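Glucose-6-phosphate 1-dehydrogenase (Kluyveromyces lactis, PDB 7E6I) catalyses the NADP+-dependent oxidation of glucose 6-phosphate to 6-phosphogluconolactone, the first and rate-limiting step of the oxidative pentose phosphate pathway. Local coordinates at residues K187-L193 against I370-E376; E210-Q216 against I348-R354; I363-L368 against Y379-N383. All blocks are in the same frame, centred on the assembly; numbering follows the deposited sequence.

Contact 1 (K187-L193 against I370-E376). With BG6 (6-O-phosphono-beta-D-glucopyranose), chain B.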
loop_
_atom_site.group_PDB
_atom_site.type_symbol
_atom_site.label_atom_id
_atom_site.label_comp_id
_atom_site.label_asym_id
_atom_site.label_seq_id
_atom_site.Cartn_x
_atom_site.Cartn_y
_atom_site.Cartn_z
ATOM N N LYS A 187 -3.990 4.025 4.031
ATOM C CA LYS A 187 -4.412 3.539 5.340
ATOM C C LYS A 187 -4.192 4.605 6.403
ATOM O O LYS A 187 -3.167 5.291 6.415
ATOM C CB LYS A 187 -3.641 2.277 5.715
ATOM C CG LYS A 187 -3.954 1.067 4.851
ATOM C CD LYS A 187 -3.215 -0.167 5.348
ATOM C CE LYS A 187 -3.385 -1.327 4.379
ATOM N NZ LYS A 187 -4.603 -2.159 4.657
ATOM N N GLU A 188 -5.165 4.732 7.311
ATOM C CA GLU A 188 -5.172 5.837 8.263
ATOM C C GLU A 188 -3.861 5.909 9.031
ATOM O O GLU A 188 -3.222 6.961 9.092
ATOM C CB GLU A 188 -6.358 5.686 9.215
ATOM C CG GLU A 188 -6.313 6.563 10.450
ATOM C CD GLU A 188 -6.551 8.050 10.160
ATOM O OE1 GLU A 188 -7.028 8.388 9.054
ATOM O OE2 GLU A 188 -6.255 8.885 11.053
ATOM N N MET A 189 -3.411 4.779 9.579
ATOM C CA MET A 189 -2.220 4.820 10.420
ATOM C C MET A 189 -0.956 5.040 9.598
ATOM O O MET A 189 -0.003 5.655 10.086
ATOM C CB MET A 189 -2.113 3.544 11.256
ATOM C CG MET A 189 -1.037 3.600 12.336
ATOM S SD MET A 189 -1.433 4.727 13.705
ATOM C CE MET A 189 -3.165 4.384 13.904
ATOM N N VAL A 190 -0.915 4.563 8.352
ATOM C CA VAL A 190 0.227 4.908 7.518
ATOM C C VAL A 190 0.280 6.419 7.292
ATOM O O VAL A 190 1.359 7.027 7.336
ATOM C CB VAL A 190 0.188 4.125 6.193
ATOM C CG1 VAL A 190 1.369 4.523 5.301
ATOM C CG2 VAL A 190 0.226 2.630 6.475
ATOM N N LYS A 191 -0.887 7.059 7.090
ATOM C CA LYS A 191 -0.923 8.501 6.849
ATOM C C LYS A 191 -0.535 9.324 8.075
ATOM O O LYS A 191 -0.111 10.471 7.920
ATOM C CB LYS A 191 -2.308 8.930 6.356
ATOM C CG LYS A 191 -2.643 8.427 4.957
ATOM C CD LYS A 191 -3.891 9.111 4.377
ATOM C CE LYS A 191 -5.169 8.686 5.095
ATOM N NZ LYS A 191 -6.288 9.642 4.827
ATOM N N ASN A 192 -0.647 8.776 9.282
ATOM C CA ASN A 192 -0.226 9.508 10.471
ATOM C C ASN A 192 1.287 9.506 10.704
ATOM O O ASN A 192 1.751 10.252 11.574
ATOM C CB ASN A 192 -0.888 8.916 11.719
ATOM C CG ASN A 192 -2.402 8.960 11.667
ATOM O OD1 ASN A 192 -2.992 9.877 11.100
ATOM N ND2 ASN A 192 -3.042 7.970 12.279
ATOM N N LEU A 193 2.065 8.673 9.994
ATOM C CA LEU A 193 3.437 8.417 10.423
ATOM C C LEU A 193 4.293 9.680 10.396
ATOM O O LEU A 193 5.088 9.915 11.314
ATOM C CB LEU A 193 4.079 7.324 9.564
ATOM C CG LEU A 193 3.562 5.894 9.750
ATOM C CD1 LEU A 193 4.239 4.942 8.767
ATOM C CD2 LEU A 193 3.740 5.413 11.177
ATOM N N ILE A 370 3.853 0.527 16.487
ATOM C CA ILE A 370 2.762 1.172 15.766
ATOM C C ILE A 370 2.004 0.074 15.028
ATOM O O ILE A 370 2.537 -0.516 14.082
ATOM C CB ILE A 370 3.280 2.239 14.789
ATOM C CG1 ILE A 370 4.163 3.241 15.533
ATOM C CG2 ILE A 370 2.132 2.939 14.073
ATOM C CD1 ILE A 370 5.047 4.017 14.627
ATOM N N ARG A 371 0.780 -0.236 15.467
ATOM C CA ARG A 371 -0.038 -1.214 14.760
ATOM C C ARG A 371 -0.814 -0.520 13.653
ATOM O O ARG A 371 -1.640 0.356 13.921
ATOM C CB ARG A 371 -1.017 -1.957 15.669
ATOM C CG ARG A 371 -1.481 -3.273 15.006
ATOM C CD ARG A 371 -2.145 -4.220 15.951
ATOM N NE ARG A 371 -1.272 -5.334 16.285
ATOM C CZ ARG A 371 -1.423 -6.069 17.382
ATOM N NH1 ARG A 371 -2.415 -5.778 18.220
ATOM N NH2 ARG A 371 -0.589 -7.078 17.659
ATOM N N ILE A 372 -0.566 -0.933 12.414
ATOM C CA ILE A 372 -1.325 -0.376 11.305
ATOM C C ILE A 372 -2.666 -1.074 11.172
ATOM O O ILE A 372 -3.690 -0.433 10.907
ATOM C CB ILE A 372 -0.494 -0.467 10.021
ATOM C CG1 ILE A 372 0.635 0.553 10.092
ATOM C CG2 ILE A 372 -1.381 -0.296 8.781
ATOM C CD1 ILE A 372 1.933 -0.010 9.682
ATOM N N GLN A 373 -2.687 -2.384 11.385
ATOM C CA GLN A 373 -3.906 -3.167 11.288
ATOM C C GLN A 373 -3.657 -4.496 11.976
ATOM O O GLN A 373 -2.526 -4.991 11.951
ATOM C CB GLN A 373 -4.314 -3.371 9.822
ATOM C CG GLN A 373 -3.441 -4.328 9.040
ATOM C CD GLN A 373 -3.754 -4.280 7.547
ATOM O OE1 GLN A 373 -4.119 -3.232 7.015
ATOM N NE2 GLN A 373 -3.616 -5.415 6.868
ATOM N N PRO A 374 -4.682 -5.105 12.598
ATOM C CA PRO A 374 -6.077 -4.649 12.671
ATOM C C PRO A 374 -6.397 -3.444 13.561
ATOM O O PRO A 374 -7.073 -2.536 13.077
ATOM C CB PRO A 374 -6.822 -5.874 13.205
ATOM C CG PRO A 374 -5.788 -6.841 13.624
ATOM C CD PRO A 374 -4.565 -6.547 12.868
ATOM N N ASN A 375 -5.997 -3.406 14.824
ATOM C CA ASN A 375 -6.561 -2.398 15.719
ATOM C C ASN A 375 -5.578 -1.244 15.854
ATOM O O ASN A 375 -4.822 -1.163 16.817
ATOM C CB ASN A 375 -6.890 -2.998 17.078
ATOM C CG ASN A 375 -7.592 -4.335 16.970
ATOM O OD1 ASN A 375 -8.736 -4.408 16.516
ATOM N ND2 ASN A 375 -6.909 -5.406 17.387
ATOM N N GLU A 376 -5.597 -0.345 14.857
ATOM C CA GLU A 376 -4.828 0.902 14.846
ATOM C C GLU A 376 -4.480 1.390 16.247
ATOM O O GLU A 376 -5.374 1.768 17.012
ATOM C CB GLU A 376 -5.609 2.012 14.135
ATOM C CG GLU A 376 -5.814 1.813 12.666
ATOM C CD GLU A 376 -7.237 1.414 12.353
ATOM O OE1 GLU A 376 -7.787 0.533 13.060
ATOM O OE2 GLU A 376 -7.811 1.993 11.400
HETATM C C1 BG6 B . -1.934 -7.229 -1.880
HETATM C C2 BG6 B . -1.248 -8.593 -1.930
HETATM O O1 BG6 B . -1.214 -6.234 -2.491
HETATM O O5 BG6 B . -2.113 -6.823 -0.447
HETATM C C3 BG6 B . -2.007 -9.615 -1.157
HETATM O O2 BG6 B . -1.075 -9.043 -3.281
HETATM C C4 BG6 B . -2.163 -9.207 0.271
HETATM O O3 BG6 B . -1.302 -10.885 -1.172
HETATM C C5 BG6 B . -2.828 -7.832 0.366
HETATM O O4 BG6 B . -2.939 -10.202 0.949
HETATM C C6 BG6 B . -2.858 -7.284 1.767
HETATM O O6 BG6 B . -3.479 -6.013 1.720
HETATM P P BG6 B . -4.366 -5.530 3.038
HETATM O O1P BG6 B . -3.373 -5.708 4.170
HETATM O O2P BG6 B . -5.570 -6.424 3.165
HETATM O O3P BG6 B . -4.860 -4.088 2.931
HETATM O O HOH W 1 -4.491 1.933 9.315
#
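Lys187 NZ is held by two oxygens, donating to OE1 of Gln373 at 2.6 Å and to phosphate oxygen O3P of the bound glucose 6-phosphate. The ammonium lies in the plane of the Gln373 carbonyl, on a lone pair. Gln373 uses the other end of its amide as well: NE2 donates to O1P over 2.7 Å, so the amide is clamped between ammonium and phosphate and its rotation is fixed. The lysine runs nearly straight and then turns at its last torsion (chi4 -88°), which brings NZ round to both acceptors, while its side chain crosses that of Ile372 at about a right angle, CD resting on CG2. Shortened to an alanine here, the residue would take one positive partner from the phosphate and would probably leave Gln373 OE1 without its donor, its amide held by the NE2 bond to O1P. Tyr184 adds a cation-pi contact to the same ammonium.

Lys187 is the N-cap residue of the short helix 188-191, which rests on the end of strand 367-373, where Ile372 and Gln373 form a classic beta bulge opposite Val346. A water spans the two elements, accepting from Met189 N at 3.1 Å and donating to Ile372 O.

Farther from the phosphate the contact is apolar. Met189 points at the strand with CG anti to its own nitrogen (chi1 -170°), and there CG meets CG2 of Ile370 at 3.7 Å. The thioether, long and flexible, then bends to put CE against CB of Glu376 at 3.4 Å, with Tyr406 touching both residues. Branched apolar chains complete the packing: Val190 CG2 packs on Ile372 CG2, and Leu193 CD2 reaches Ile370 CD1 at 3.9 Å.

Contact 2 (E210-Q216 against I348-R354)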
loop_
_atom_site.group_PDB
_atom_site.type_symbol
_atom_site.label_atom_id
_atom_site.label_comp_id
_atom_site.label_asym_id
_atom_site.label_seq_id
_atom_site.Cartn_x
_atom_site.Cartn_y
_atom_site.Cartn_z
ATOM N N GLU A 210 21.818 7.336 16.989
ATOM C CA GLU A 210 22.290 7.510 18.357
ATOM C C GLU A 210 21.329 6.901 19.371
ATOM O O GLU A 210 21.737 6.628 20.499
ATOM C CB GLU A 210 22.516 9.003 18.664
ATOM C CG GLU A 210 23.764 9.614 17.981
ATOM C CD GLU A 210 23.557 9.921 16.487
ATOM O OE1 GLU A 210 22.406 10.177 16.076
ATOM O OE2 GLU A 210 24.546 9.899 15.717
ATOM N N ASN A 211 20.069 6.665 18.999
ATOM C CA ASN A 211 19.080 6.217 19.963
ATOM C C ASN A 211 18.280 5.006 19.523
ATOM O O ASN A 211 17.537 4.460 20.348
ATOM C CB ASN A 211 18.104 7.357 20.295
ATOM C CG ASN A 211 18.785 8.527 20.992
ATOM O OD1 ASN A 211 19.006 8.503 22.204
ATOM N ND2 ASN A 211 19.118 9.553 20.227
ATOM N N ILE A 212 18.389 4.569 18.268
ATOM C CA ILE A 212 17.601 3.455 17.767
ATOM C C ILE A 212 18.525 2.259 17.537
ATOM O O ILE A 212 19.526 2.352 16.816
ATOM C CB ILE A 212 16.820 3.841 16.500
ATOM C CG1 ILE A 212 15.653 4.739 16.901
ATOM C CG2 ILE A 212 16.334 2.577 15.728
ATOM C CD1 ILE A 212 14.857 5.309 15.720
ATOM N N GLN A 213 18.177 1.147 18.179
ATOM C CA GLN A 213 18.875 -0.135 18.090
ATOM C C GLN A 213 18.402 -0.973 16.909
ATOM O O GLN A 213 19.178 -1.754 16.346
ATOM C CB GLN A 213 18.591 -0.939 19.359
ATOM C CG GLN A 213 19.756 -1.480 20.038
ATOM C CD GLN A 213 19.397 -2.065 21.380
ATOM O OE1 GLN A 213 19.785 -1.523 22.399
ATOM N NE2 GLN A 213 18.667 -3.184 21.390
ATOM N N SER A 214 17.124 -0.853 16.554
ATOM C CA SER A 214 16.464 -1.832 15.704
ATOM C C SER A 214 15.174 -1.248 15.156
ATOM O O SER A 214 14.348 -0.728 15.918
ATOM C CB SER A 214 16.176 -3.098 16.504
ATOM O OG SER A 214 15.280 -3.929 15.815
ATOM N N VAL A 215 14.994 -1.371 13.845
ATOM C CA VAL A 215 13.760 -1.023 13.161
ATOM C C VAL A 215 13.213 -2.278 12.499
ATOM O O VAL A 215 13.954 -2.992 11.817
ATOM C CB VAL A 215 14.005 0.071 12.116
ATOM C CG1 VAL A 215 12.721 0.379 11.360
ATOM C CG2 VAL A 215 14.602 1.300 12.796
ATOM N N GLN A 216 11.915 -2.524 12.668
ATOM C CA GLN A 216 11.229 -3.681 12.096
ATOM C C GLN A 216 9.915 -3.243 11.466
ATOM O O GLN A 216 9.135 -2.525 12.104
ATOM C CB GLN A 216 10.922 -4.723 13.170
ATOM C CG GLN A 216 12.085 -5.582 13.621
ATOM C CD GLN A 216 11.631 -6.645 14.609
ATOM O OE1 GLN A 216 11.112 -7.692 14.207
ATOM N NE2 GLN A 216 11.804 -6.377 15.904
ATOM N N ILE A 348 4.844 -1.944 13.005
ATOM C CA ILE A 348 6.165 -1.323 13.047
ATOM C C ILE A 348 6.694 -1.449 14.465
ATOM O O ILE A 348 5.999 -1.094 15.419
ATOM C CB ILE A 348 6.105 0.164 12.654
ATOM C CG1 ILE A 348 5.617 0.348 11.222
ATOM C CG2 ILE A 348 7.452 0.847 12.915
ATOM C CD1 ILE A 348 4.987 1.712 11.030
ATOM N N ARG A 349 7.934 -1.898 14.614
ATOM C CA ARG A 349 8.515 -2.051 15.946
ATOM C C ARG A 349 9.879 -1.388 15.952
ATOM O O ARG A 349 10.744 -1.735 15.143
ATOM C CB ARG A 349 8.634 -3.525 16.335
ATOM C CG ARG A 349 8.988 -3.783 17.795
ATOM C CD ARG A 349 8.970 -5.285 18.075
ATOM N NE ARG A 349 7.598 -5.773 18.055
ATOM C CZ ARG A 349 6.799 -5.717 19.114
ATOM N NH1 ARG A 349 7.265 -5.224 20.271
ATOM N NH2 ARG A 349 5.543 -6.148 19.019
ATOM N N ILE A 350 10.076 -0.450 16.865
ATOM C CA ILE A 350 11.320 0.290 16.950
ATOM C C ILE A 350 11.850 0.128 18.365
ATOM O O ILE A 350 11.137 0.422 19.326
ATOM C CB ILE A 350 11.114 1.768 16.587
ATOM C CG1 ILE A 350 10.876 1.849 15.079
ATOM C CG2 ILE A 350 12.326 2.573 16.997
ATOM C CD1 ILE A 350 10.328 3.120 14.601
ATOM N N GLN A 351 13.065 -0.394 18.495
ATOM C CA GLN A 351 13.700 -0.567 19.792
ATOM C C GLN A 351 14.772 0.496 19.976
ATOM O O GLN A 351 15.610 0.699 19.090
ATOM C CB GLN A 351 14.330 -1.950 19.945
ATOM C CG GLN A 351 14.539 -2.278 21.395
ATOM C CD GLN A 351 15.002 -3.698 21.645
ATOM O OE1 GLN A 351 15.935 -4.161 21.018
ATOM N NE2 GLN A 351 14.355 -4.383 22.581
ATOM N N PHE A 352 14.755 1.155 21.127
ATOM C CA PHE A 352 15.707 2.223 21.395
ATOM C C PHE A 352 16.896 1.716 22.203
ATOM O O PHE A 352 16.854 0.652 22.823
ATOM C CB PHE A 352 14.999 3.379 22.100
ATOM C CG PHE A 352 13.955 4.031 21.237
ATOM C CD1 PHE A 352 14.301 5.051 20.356
ATOM C CD2 PHE A 352 12.637 3.597 21.266
ATOM C CE1 PHE A 352 13.347 5.645 19.541
ATOM C CE2 PHE A 352 11.681 4.192 20.451
ATOM C CZ PHE A 352 12.034 5.213 19.596
ATOM N N ARG A 353 17.980 2.482 22.158
ATOM C CA ARG A 353 19.217 2.075 22.813
ATOM C C ARG A 353 19.145 2.296 24.314
ATOM O O ARG A 353 18.406 3.150 24.804
ATOM C CB ARG A 353 20.403 2.857 22.269
ATOM C CG ARG A 353 20.850 2.422 20.929
ATOM C CD ARG A 353 22.107 3.164 20.529
ATOM N NE ARG A 353 22.269 3.116 19.082
ATOM C CZ ARG A 353 22.764 2.079 18.409
ATOM N NH1 ARG A 353 23.178 0.986 19.060
ATOM N NH2 ARG A 353 22.851 2.144 17.079
ATOM N N ARG A 354 19.930 1.516 25.040
ATOM C CA ARG A 354 20.195 1.747 26.449
ATOM C C ARG A 354 21.607 2.304 26.617
ATOM O O ARG A 354 22.502 2.020 25.815
ATOM C CB ARG A 354 20.042 0.449 27.256
ATOM C CG ARG A 354 18.615 0.209 27.770
ATOM C CD ARG A 354 18.338 0.851 29.175
ATOM N NE ARG A 354 18.193 2.318 29.158
ATOM C CZ ARG A 354 17.035 2.968 29.001
ATOM N NH1 ARG A 354 15.887 2.319 28.853
ATOM N NH2 ARG A 354 17.025 4.291 28.978
HETATM O O HOH W 2 21.644 -0.746 24.210
HETATM O O HOH W 3 12.867 -3.480 16.488
#
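Gln351 O receives two backbone donors from the facing segment, Gln213 N at 2.8 Å and, more weakly, Ser214 N. This is a classic beta bulge in an antiparallel pair: Gln213 and Ser214 together face Gln351, and the register shifts by one residue between the Ile212-Phe352 and Ser214-Gln351 pairs. Gln351 N returns a bond to Ser214 O, and further along Gln216 and Arg349 exchange both of their backbone bonds.

Two waters serve polar atoms along these strands. One molecule donates to Arg349 O, accepts from Gln216 NE2 at 3.1 Å and lies 2.5 Å from Ser214 OG, a small hydroxyl well suited to meet it. A second donates to Gln213 OE1 at 2.7 Å and accepts from Arg354 N, so a backbone N-H beyond the strand is also served.

The amides of Gln213 and Gln351 lie side by side with their planes 70° apart, but they do not bond to each other: Gln213 NE2 donates to Gly479 O, and Gln351 OE1 accepts from Thr481 N while its NE2 donates to Glu367 OE1. Arg349 is paired in salt bridges with Glu347 and Glu367, while Gln216 OE1 takes an N-H from Arg336, which by similarity belongs with Arg349 to the second NADP+ site.

At the loop end, Arg353 N donates to Asn211 O at 2.7 Å from 48° above the carbonyl plane. The extended Arg353 chain carries its guanidinium past Glu210, placing one face over Ile212 O, with NE bonded to Lys209 O. On the face of Val215 and Ile350 the contact is apolar: Ile212 CG1 touches Phe352 CE1 at 3.6 Å, and Ile350 CG2 stands 3.7 Å above the same ring, offset toward its rim.

Contact 3 (I363-L368 against Y379-N383)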
loop_
_atom_site.group_PDB
_atom_site.type_symbol
_atom_site.label_atom_id
_atom_site.label_comp_id
_atom_site.label_asym_id
_atom_site.label_seq_id
_atom_site.Cartn_x
_atom_site.Cartn_y
_atom_site.Cartn_z
ATOM N N ILE A 363 17.745 -1.604 33.291
ATOM C CA ILE A 363 16.367 -1.258 32.959
ATOM C C ILE A 363 16.151 -1.624 31.498
ATOM O O ILE A 363 17.068 -1.466 30.688
ATOM C CB ILE A 363 16.128 0.237 33.249
ATOM C CG1 ILE A 363 15.214 0.409 34.445
ATOM C CG2 ILE A 363 15.676 1.047 32.044
ATOM C CD1 ILE A 363 15.993 0.451 35.746
ATOM N N PRO A 364 14.988 -2.122 31.108
ATOM C CA PRO A 364 14.815 -2.558 29.715
ATOM C C PRO A 364 14.761 -1.395 28.725
ATOM O O PRO A 364 14.420 -0.260 29.066
ATOM C CB PRO A 364 13.494 -3.336 29.731
ATOM C CG PRO A 364 12.859 -3.058 31.031
ATOM C CD PRO A 364 13.798 -2.335 31.946
ATOM N N ASN A 365 15.140 -1.704 27.487
ATOM C CA ASN A 365 15.075 -0.748 26.392
ATOM C C ASN A 365 13.659 -0.228 26.203
ATOM O O ASN A 365 12.690 -0.991 26.245
ATOM C CB ASN A 365 15.543 -1.393 25.085
ATOM C CG ASN A 365 16.903 -2.061 25.211
ATOM O OD1 ASN A 365 17.071 -3.030 25.953
ATOM N ND2 ASN A 365 17.877 -1.550 24.479
ATOM N N ASN A 366 13.546 1.082 25.989
ATOM C CA ASN A 366 12.317 1.627 25.446
ATOM C C ASN A 366 12.048 1.061 24.066
ATOM O O ASN A 366 12.960 0.697 23.321
ATOM C CB ASN A 366 12.379 3.142 25.351
ATOM C CG ASN A 366 12.582 3.764 26.677
ATOM O OD1 ASN A 366 13.647 4.303 26.967
ATOM N ND2 ASN A 366 11.573 3.662 27.527
ATOM N N GLU A 367 10.774 1.040 23.719
ATOM C CA GLU A 367 10.307 0.359 22.534
ATOM C C GLU A 367 9.048 1.071 22.085
ATOM O O GLU A 367 8.255 1.517 22.915
ATOM C CB GLU A 367 10.043 -1.114 22.844
ATOM C CG GLU A 367 10.286 -2.046 21.700
ATOM C CD GLU A 367 10.505 -3.495 22.155
ATOM O OE1 GLU A 367 11.435 -3.783 22.966
ATOM O OE2 GLU A 367 9.732 -4.348 21.687
ATOM N N LEU A 368 8.885 1.203 20.775
ATOM C CA LEU A 368 7.714 1.834 20.193
ATOM C C LEU A 368 7.127 0.870 19.183
ATOM O O LEU A 368 7.842 0.406 18.289
ATOM C CB LEU A 368 8.070 3.162 19.511
ATOM C CG LEU A 368 6.972 3.779 18.631
ATOM C CD1 LEU A 368 5.801 4.190 19.489
ATOM C CD2 LEU A 368 7.507 4.975 17.812
ATOM N N TYR A 379 1.870 1.911 20.933
ATOM C CA TYR A 379 2.261 1.467 22.267
ATOM C C TYR A 379 3.698 1.879 22.538
ATOM O O TYR A 379 4.559 1.765 21.660
ATOM C CB TYR A 379 2.145 -0.056 22.427
ATOM C CG TYR A 379 0.821 -0.618 21.999
ATOM C CD1 TYR A 379 -0.290 -0.504 22.821
ATOM C CD2 TYR A 379 0.671 -1.245 20.769
ATOM C CE1 TYR A 379 -1.520 -1.011 22.440
ATOM C CE2 TYR A 379 -0.554 -1.738 20.372
ATOM C CZ TYR A 379 -1.646 -1.623 21.216
ATOM O OH TYR A 379 -2.883 -2.111 20.854
ATOM N N LEU A 380 3.958 2.348 23.755
ATOM C CA LEU A 380 5.299 2.734 24.176
ATOM C C LEU A 380 5.653 1.958 25.432
ATOM O O LEU A 380 4.937 2.033 26.437
ATOM C CB LEU A 380 5.398 4.234 24.442
ATOM C CG LEU A 380 5.183 5.204 23.275
ATOM C CD1 LEU A 380 3.716 5.428 23.092
ATOM C CD2 LEU A 380 5.877 6.549 23.518
ATOM N N LYS A 381 6.743 1.212 25.369
ATOM C CA LYS A 381 7.286 0.573 26.549
ATOM C C LYS A 381 8.109 1.613 27.303
ATOM O O LYS A 381 9.069 2.168 26.752
ATOM C CB LYS A 381 8.126 -0.628 26.137
ATOM C CG LYS A 381 8.544 -1.506 27.287
ATOM C CD LYS A 381 8.906 -2.866 26.796
ATOM C CE LYS A 381 9.722 -3.601 27.801
ATOM N NZ LYS A 381 10.635 -4.512 27.090
ATOM N N CYS A 382 7.719 1.904 28.542
ATOM C CA CYS A 382 8.345 2.969 29.314
ATOM C C CYS A 382 8.798 2.436 30.665
ATOM O O CYS A 382 8.474 1.314 31.068
ATOM C CB CYS A 382 7.403 4.157 29.523
ATOM S SG CYS A 382 6.851 4.945 27.990
ATOM N N ASN A 383 9.544 3.278 31.365
ATOM C CA ASN A 383 10.125 2.950 32.651
ATOM C C ASN A 383 9.706 3.996 33.661
ATOM O O ASN A 383 9.535 5.170 33.326
ATOM C CB ASN A 383 11.643 2.884 32.558
ATOM C CG ASN A 383 12.105 1.670 31.807
ATOM O OD1 ASN A 383 11.707 0.551 32.141
ATOM N ND2 ASN A 383 12.912 1.871 30.766
HETATM O O HOH W 4 12.788 -3.895 25.955
#
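Asn383 lays its amide against Ile363 and Pro364, with OD1 near the proline ring at 3.6 Å from CD of Pro364. Its ND2 donates to Pro364 O over 3.1 Å, and the acceptor lies in the amide plane; OD1 is taken by ND2 of Asn393 on the next strand. A short amide that can both give and accept suits this place, because ND2 can serve the Pro364 carbonyl while OD1 accepts from Asn393.

Asn366 repeats the device from the facing segment: ND2 meets a lone pair of Lys381 O at 3.0 Å, almost straight at 175°, so a side chain serves the carbonyl where regular strand pairing is giving out. Lys381 N, in turn, donates to Glu367 O at 2.9 Å.

Lys381 starts out with CG anti to its nitrogen (chi1 -170°) and brings NZ near CB of Pro364. Its NZ stays 4.3 Å from OE1 of Glu367, beyond a salt bridge, and a water accepting from NZ donates to both that carboxylate oxygen and Asn365 O. The carboxylate is also engaged by Tyr480. On the face that carries Leu368 and Leu380, Leu368 CD1 packs on Leu380 CG at 4.0 Å, the two leucines pointing the same way.

These are the open ends of a beta hairpin made by strands 367-373 and 377-385, whose second arm carries Tyr379, Leu380 and Lys381, assigned by similarity to the second NADP+ site.

How the contacts relate
All three contacts involve the large mixed sheet, in which strands 212-220, 345-352, 367-373 and 377-385 lie next to one another in that order. Contacts 2 and 3 are neighbours, with centres 10 Å apart, and are stitched together by probable backbone bonds such as Phe352 N to Asn366 O. The centre of contact 1 is about 19 Å from that of contact 2 and 20 Å from that of contact 3, at the other end of strand 367-373, where helix 188-191 meets the sheet. Along the chain, contact 2 is nested within the loop closed by contact 1, while contacts 1 and 3 interlace. Strand 367-373 links the hairpin's open end with the substrate phosphate.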